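Local coordinates for protein D-alanine--D-alanine ligase (Acinetobacter baumannii ACICU, PDB 5D8D) that joins two D-alanine molecules into D-alanyl-D-alanine at the expense of ATP, supplying the dipeptide for peptidoglycan and cell wall formation, at residues 116-121 and 130-135; 140-145 and 172-177. All coordinates share one frame; numbering follows the deposited sequence.

Interaction 1. Residues 116-121 and 130-135; sequences PYRIIT and IAELGL
Arg118, on the strand 117-120, lays its aliphatic stem against Leu133 in the last turn of the helix 126-133 and then reaches past it to Glu132. The contact begins at the root of the side chain, where Arg118 CB lies 4.0 Å from Leu133 CD2. One bond further out, Arg118 CG sits in the fork of the leucine, 3.8 Å from Leu133 CD2 and 3.9 Å from Leu133 CD1. Bends at chi2 (-63°) and chi3 (136°) then fold the chain back over the leucine, which brings one face of the guanidinium above Leu133 CD1. At the tip, Arg118 NH1 meets the stem of Glu132 rather than its acid group: Glu132 CG lies 3.2 Å from NH1, at the guanidinium edge and in its plane. The two flat groups are nearly coplanar, 21° apart, yet the carboxylate leads away and Glu132 OE1 stays 5.4 Å from Arg118 NH1; any attraction between the opposite charges is probably long-range, without a salt bridge. In the central domain of this ATP-grasp ligase, the helix belongs to a beta-alpha-beta crossover between the parallel strands 117-120 and 137-141, with strand 173-177 inserted between them. Leu133 is the buried wedge of the contact; its CD1 also touches Pro116 CB at 4.0 Å. Beyond it Gly134 leaves the helix with positive phi, while its N still bonds to Ile130 O. Tyr117 CB points away from the helix segment; the side chain packs on Gly109 of the second subunit, and its OH has weak hydrogen bonds with Gln105 OE1 and Gln108 OE1.

Interaction 2. Residues 140-145 and 172-177; sequences KPVHEG and VVMAEK
Lys140 and Met174 form an antiparallel hydrogen-bonded pair in which each backbone serves the other. Lys140 N donates to Met174 O and Met174 N to Lys140 O, both at 3.0 Å and both nearly straight. On the sheet face they share, the two side chains run alongside each other in the same direction, Lys140 CG 3.9 Å from Met174 CG. The lysine CG stands between its backbone N and carbonyl carbon (chi1 46°), and a bend at chi3 swings the amine across to Glu176. There Lys140 NZ forms a salt bridge to Glu176 OE2 at 3.1 Å, approaching on the syn side and 19° out of the carboxylate plane. Glu176 OE1 is held by a second salt bridge to Lys104, so the carboxylate is gripped through both oxygens between two amines, which would tend to keep it ionised. On the other face Val173 CG1 closes over Lys140 O at 3.5 Å. Past Pro141 the pairing loosens: Val142 N reaches Val172 O at a longer 3.3 Å, tilted from the carbonyl plane, although Val142 CG2 still packs on Val172 CG2 at 3.8 Å. At the partly exposed end His143 meets Val172 CG1 only with its ring edge, while Val142 CG1 covers one ring face; Gln92 of the second subunit packs nearby. The Lys140 side chain lies about 5 Å from that of Glu268, a predicted magnesium ligand. A strand that carries a buried lysine on its Met174 face, ends at Pro141 and passes through Val142 and His143 into a loop with Gly145, within the predicted ATP-binding region, is consistent with the nucleotide-binding side of the ATP-grasp central domain.

From the N terminus, strand 117-120 comes first, and interaction 1 closes the short excursion that takes the chain into helix 126-133. The chain then enters strand 137-141, where interaction 2 opens, and passes through strand 151-153 and helix 159-169 before strand 173-177 closes it. The two contacts are thus in series, neither nested nor crossed. In space they join, because strand 173-177 slots between the two earlier strands: Arg118 N is probably hydrogen-bonded to Ala175 O and Pro116 O to Lys177 N, and Leu133 CD2 packs on Ala175 O. Interaction 1 ties a helix to one outer strand of the sheet; interaction 2 joins its two inner strands.

Interaction 1. Residues 116-121 and 130-135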
loop_
_atom_site.group_PDB
_atom_site.type_symbol
_atom_site.label_atom_id
_atom_site.label_comp_id
_atom_site.label_asym_id
_atom_site.label_seq_id
_atom_site.Cartn_x
_atom_site.Cartn_y
_atom_site.Cartn_z
ATOM N N PRO A 116 -5.126 -19.647 -7.393
ATOM C CA PRO A 116 -4.126 -19.231 -8.382
ATOM C C PRO A 116 -4.691 -18.181 -9.345
ATOM O O PRO A 116 -5.930 -18.138 -9.595
ATOM C CB PRO A 116 -3.805 -20.531 -9.134
ATOM C CG PRO A 116 -4.122 -21.622 -8.160
ATOM C CD PRO A 116 -5.253 -21.121 -7.310
ATOM N N TYR A 117 -3.794 -17.342 -9.866
ATOM C CA TYR A 117 -4.178 -16.299 -10.805
ATOM C C TYR A 117 -3.019 -15.991 -11.747
ATOM O O TYR A 117 -1.916 -16.477 -11.537
ATOM C CB TYR A 117 -4.563 -15.029 -10.026
ATOM C CG TYR A 117 -3.389 -14.493 -9.251
ATOM C CD1 TYR A 117 -3.060 -15.026 -7.998
ATOM C CD2 TYR A 117 -2.561 -13.491 -9.801
ATOM C CE1 TYR A 117 -1.949 -14.577 -7.302
ATOM C CE2 TYR A 117 -1.440 -13.033 -9.114
ATOM C CZ TYR A 117 -1.137 -13.571 -7.864
ATOM O OH TYR A 117 -0.040 -13.119 -7.165
ATOM N N ARG A 118 -3.267 -15.152 -12.749
ATOM C CA ARG A 118 -2.228 -14.641 -13.635
ATOM C C ARG A 118 -2.563 -13.223 -14.120
ATOM O O ARG A 118 -3.669 -12.960 -14.612
ATOM C CB ARG A 118 -2.036 -15.576 -14.853
ATOM C CG ARG A 118 -1.367 -16.927 -14.576
ATOM C CD ARG A 118 0.083 -16.839 -14.068
ATOM N NE ARG A 118 0.334 -17.764 -12.953
ATOM C CZ ARG A 118 0.680 -19.057 -13.045
ATOM N NH1 ARG A 118 0.857 -19.664 -14.216
ATOM N NH2 ARG A 118 0.863 -19.766 -11.928
ATOM N N ILE A 119 -1.591 -12.320 -14.014
ATOM C CA ILE A 119 -1.775 -10.933 -14.455
ATOM C C ILE A 119 -1.698 -10.986 -15.979
ATOM O O ILE A 119 -0.836 -11.698 -16.539
ATOM C CB ILE A 119 -0.714 -9.961 -13.845
ATOM C CG1 ILE A 119 -0.686 -10.046 -12.301
ATOM C CG2 ILE A 119 -1.006 -8.523 -14.253
ATOM C CD1 ILE A 119 0.611 -9.600 -11.641
ATOM N N ILE A 120 -2.598 -10.252 -16.633
ATOM C CA ILE A 120 -2.789 -10.339 -18.097
ATOM C C ILE A 120 -2.867 -8.934 -18.755
ATOM O O ILE A 120 -3.796 -8.167 -18.480
ATOM C CB ILE A 120 -3.993 -11.277 -18.429
ATOM C CG1 ILE A 120 -4.384 -11.213 -19.921
ATOM C CG2 ILE A 120 -5.170 -11.042 -17.483
ATOM C CD1 ILE A 120 -5.499 -10.251 -20.298
ATOM N N THR A 121 -1.871 -8.640 -19.585
ATOM C CA THR A 121 -1.641 -7.306 -20.117
ATOM C C THR A 121 -1.226 -7.265 -21.601
ATOM O O THR A 121 -0.097 -6.882 -21.933
ATOM C CB THR A 121 -0.545 -6.604 -19.291
ATOM O OG1 THR A 121 0.730 -7.051 -19.750
ATOM C CG2 THR A 121 -0.657 -6.944 -17.832
ATOM N N ILE A 130 -4.348 -20.516 -20.037
ATOM C CA ILE A 130 -5.252 -21.685 -20.068
ATOM C C ILE A 130 -4.599 -22.989 -19.526
ATOM O O ILE A 130 -5.215 -23.705 -18.732
ATOM C CB ILE A 130 -5.844 -21.883 -21.506
ATOM C CG1 ILE A 130 -6.902 -20.801 -21.800
ATOM C CG2 ILE A 130 -6.429 -23.284 -21.700
ATOM C CD1 ILE A 130 -7.329 -20.701 -23.255
ATOM N N ALA A 131 -3.366 -23.284 -19.948
ATOM C CA ALA A 131 -2.668 -24.529 -19.557
ATOM C C ALA A 131 -2.282 -24.566 -18.071
ATOM O O ALA A 131 -2.291 -25.636 -17.452
ATOM C CB ALA A 131 -1.432 -24.738 -20.427
ATOM N N GLU A 132 -1.950 -23.395 -17.519
ATOM C CA GLU A 132 -1.541 -23.261 -16.119
ATOM C C GLU A 132 -2.747 -23.215 -15.164
ATOM O O GLU A 132 -2.861 -24.038 -14.250
ATOM C CB GLU A 132 -0.625 -22.030 -15.937
ATOM C CG GLU A 132 0.885 -22.290 -16.111
ATOM C CD GLU A 132 1.256 -23.333 -17.175
ATOM O OE1 GLU A 132 0.860 -23.166 -18.357
ATOM O OE2 GLU A 132 1.958 -24.318 -16.825
ATOM N N LEU A 133 -3.647 -22.264 -15.386
ATOM C CA LEU A 133 -4.839 -22.092 -14.528
ATOM C C LEU A 133 -5.917 -23.160 -14.731
ATOM O O LEU A 133 -6.554 -23.575 -13.759
ATOM C CB LEU A 133 -5.465 -20.688 -14.720
ATOM C CG LEU A 133 -5.029 -19.502 -13.827
ATOM C CD1 LEU A 133 -3.711 -19.704 -13.082
ATOM C CD2 LEU A 133 -4.984 -18.214 -14.643
ATOM N N GLY A 134 -6.129 -23.574 -15.985
ATOM C CA GLY A 134 -7.263 -24.431 -16.371
ATOM C C GLY A 134 -8.506 -23.602 -16.681
ATOM O O GLY A 134 -8.624 -22.440 -16.262
ATOM N N LEU A 135 -9.434 -24.187 -17.431
ATOM C CA LEU A 135 -10.743 -23.563 -17.621
ATOM C C LEU A 135 -11.727 -24.175 -16.618
ATOM O O LEU A 135 -11.599 -25.347 -16.260
ATOM C CB LEU A 135 -11.266 -23.699 -19.066
ATOM C CG LEU A 135 -10.688 -22.706 -20.105
ATOM C CD1 LEU A 135 -9.556 -23.332 -20.882
ATOM C CD2 LEU A 135 -11.713 -22.211 -21.102
#

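Interaction 2. Residues 140-145 and 172-177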
loop_
_atom_site.group_PDB
_atom_site.type_symbol
_atom_site.label_atom_id
_atom_site.label_comp_id
_atom_site.label_asym_id
_atom_site.label_seq_id
_atom_site.Cartn_x
_atom_site.Cartn_y
_atom_site.Cartn_z
ATOM N N LYS A 140 -11.061 -10.254 -13.812
ATOM C CA LYS A 140 -11.501 -9.105 -13.003
ATOM C C LYS A 140 -10.494 -7.960 -13.035
ATOM O O LYS A 140 -9.292 -8.213 -13.136
ATOM C CB LYS A 140 -11.841 -9.521 -11.549
ATOM C CG LYS A 140 -10.849 -10.437 -10.843
ATOM C CD LYS A 140 -11.289 -10.773 -9.418
ATOM C CE LYS A 140 -12.416 -11.795 -9.370
ATOM N NZ LYS A 140 -12.667 -12.266 -7.971
ATOM N N PRO A 141 -10.986 -6.695 -12.963
ATOM C CA PRO A 141 -10.048 -5.580 -12.855
ATOM C C PRO A 141 -9.379 -5.672 -11.500
ATOM O O PRO A 141 -10.044 -5.972 -10.500
ATOM C CB PRO A 141 -10.939 -4.335 -12.942
ATOM C CG PRO A 141 -12.243 -4.780 -12.385
ATOM C CD PRO A 141 -12.382 -6.240 -12.775
ATOM N N VAL A 142 -8.071 -5.444 -11.496
ATOM C CA VAL A 142 -7.249 -5.561 -10.300
ATOM C C VAL A 142 -7.639 -4.559 -9.191
ATOM O O VAL A 142 -7.558 -4.908 -8.007
ATOM C CB VAL A 142 -5.762 -5.394 -10.680
ATOM C CG1 VAL A 142 -4.882 -5.273 -9.451
ATOM C CG2 VAL A 142 -5.320 -6.559 -11.559
ATOM N N HIS A 143 -8.060 -3.339 -9.563
ATOM C CA HIS A 143 -8.129 -2.232 -8.595
ATOM C C HIS A 143 -9.514 -1.769 -8.166
ATOM O O HIS A 143 -9.610 -1.066 -7.149
ATOM C CB HIS A 143 -7.314 -1.014 -9.062
ATOM C CG HIS A 143 -5.837 -1.186 -8.929
ATOM N ND1 HIS A 143 -5.005 -1.342 -10.020
ATOM C CD2 HIS A 143 -5.043 -1.224 -7.834
ATOM C CE1 HIS A 143 -3.759 -1.477 -9.598
ATOM N NE2 HIS A 143 -3.753 -1.402 -8.276
ATOM N N GLU A 144 -10.583 -2.162 -8.865
ATOM C CA GLU A 144 -11.945 -1.714 -8.457
ATOM C C GLU A 144 -12.373 -2.052 -6.993
ATOM O O GLU A 144 -13.338 -1.458 -6.485
ATOM C CB GLU A 144 -13.013 -2.159 -9.469
ATOM C CG GLU A 144 -13.016 -1.339 -10.760
ATOM C CD GLU A 144 -13.655 0.056 -10.632
ATOM O OE1 GLU A 144 -13.548 0.713 -9.569
ATOM O OE2 GLU A 144 -14.265 0.525 -11.617
ATOM N N GLY A 145 -11.643 -2.972 -6.338
ATOM C CA GLY A 145 -11.690 -3.194 -4.886
ATOM C C GLY A 145 -13.042 -3.573 -4.313
ATOM O O GLY A 145 -13.908 -4.053 -5.034
ATOM N N VAL A 172 -4.562 -2.628 -15.717
ATOM C CA VAL A 172 -4.104 -3.941 -15.199
ATOM C C VAL A 172 -5.293 -4.846 -14.729
ATOM O O VAL A 172 -6.195 -4.417 -13.992
ATOM C CB VAL A 172 -2.953 -3.777 -14.149
ATOM C CG1 VAL A 172 -3.342 -2.862 -12.984
ATOM C CG2 VAL A 172 -2.452 -5.139 -13.664
ATOM N N VAL A 173 -5.282 -6.098 -15.197
ATOM C CA VAL A 173 -6.412 -7.053 -15.081
ATOM C C VAL A 173 -5.820 -8.420 -14.662
ATOM O O VAL A 173 -4.685 -8.754 -15.058
ATOM C CB VAL A 173 -7.182 -7.133 -16.434
ATOM C CG1 VAL A 173 -8.194 -8.262 -16.463
ATOM C CG2 VAL A 173 -7.879 -5.810 -16.749
ATOM N N MET A 174 -6.548 -9.180 -13.827
ATOM C CA MET A 174 -6.126 -10.560 -13.433
ATOM C C MET A 174 -7.123 -11.622 -13.870
ATOM O O MET A 174 -8.329 -11.448 -13.711
ATOM C CB MET A 174 -5.859 -10.724 -11.926
ATOM C CG MET A 174 -6.970 -10.315 -10.963
ATOM S SD MET A 174 -7.096 -11.290 -9.424
ATOM C CE MET A 174 -5.394 -11.715 -9.046
ATOM N N ALA A 175 -6.605 -12.706 -14.445
ATOM C CA ALA A 175 -7.383 -13.921 -14.656
ATOM C C ALA A 175 -7.137 -14.826 -13.449
ATOM O O ALA A 175 -6.007 -15.237 -13.211
ATOM C CB ALA A 175 -6.984 -14.613 -15.953
ATOM N N GLU A 176 -8.193 -15.119 -12.694
ATOM C CA GLU A 176 -8.129 -15.989 -11.521
ATOM C C GLU A 176 -8.825 -17.329 -11.855
ATOM O O GLU A 176 -9.882 -17.336 -12.525
ATOM C CB GLU A 176 -8.830 -15.271 -10.363
ATOM C CG GLU A 176 -8.740 -15.920 -8.980
ATOM C CD GLU A 176 -9.583 -15.191 -7.915
ATOM O OE1 GLU A 176 -9.163 -15.163 -6.742
ATOM O OE2 GLU A 176 -10.673 -14.644 -8.240
ATOM N N LYS A 177 -8.238 -18.446 -11.396
ATOM C CA LYS A 177 -8.851 -19.796 -11.508
ATOM C C LYS A 177 -10.257 -19.848 -10.910
ATOM O O LYS A 177 -10.412 -19.526 -9.742
ATOM C CB LYS A 177 -7.976 -20.818 -10.773
ATOM C CG LYS A 177 -8.562 -22.214 -10.627
ATOM C CD LYS A 177 -7.493 -23.247 -10.266
ATOM C CE LYS A 177 -8.061 -24.487 -9.565
ATOM N NZ LYS A 177 -7.707 -25.731 -10.306
#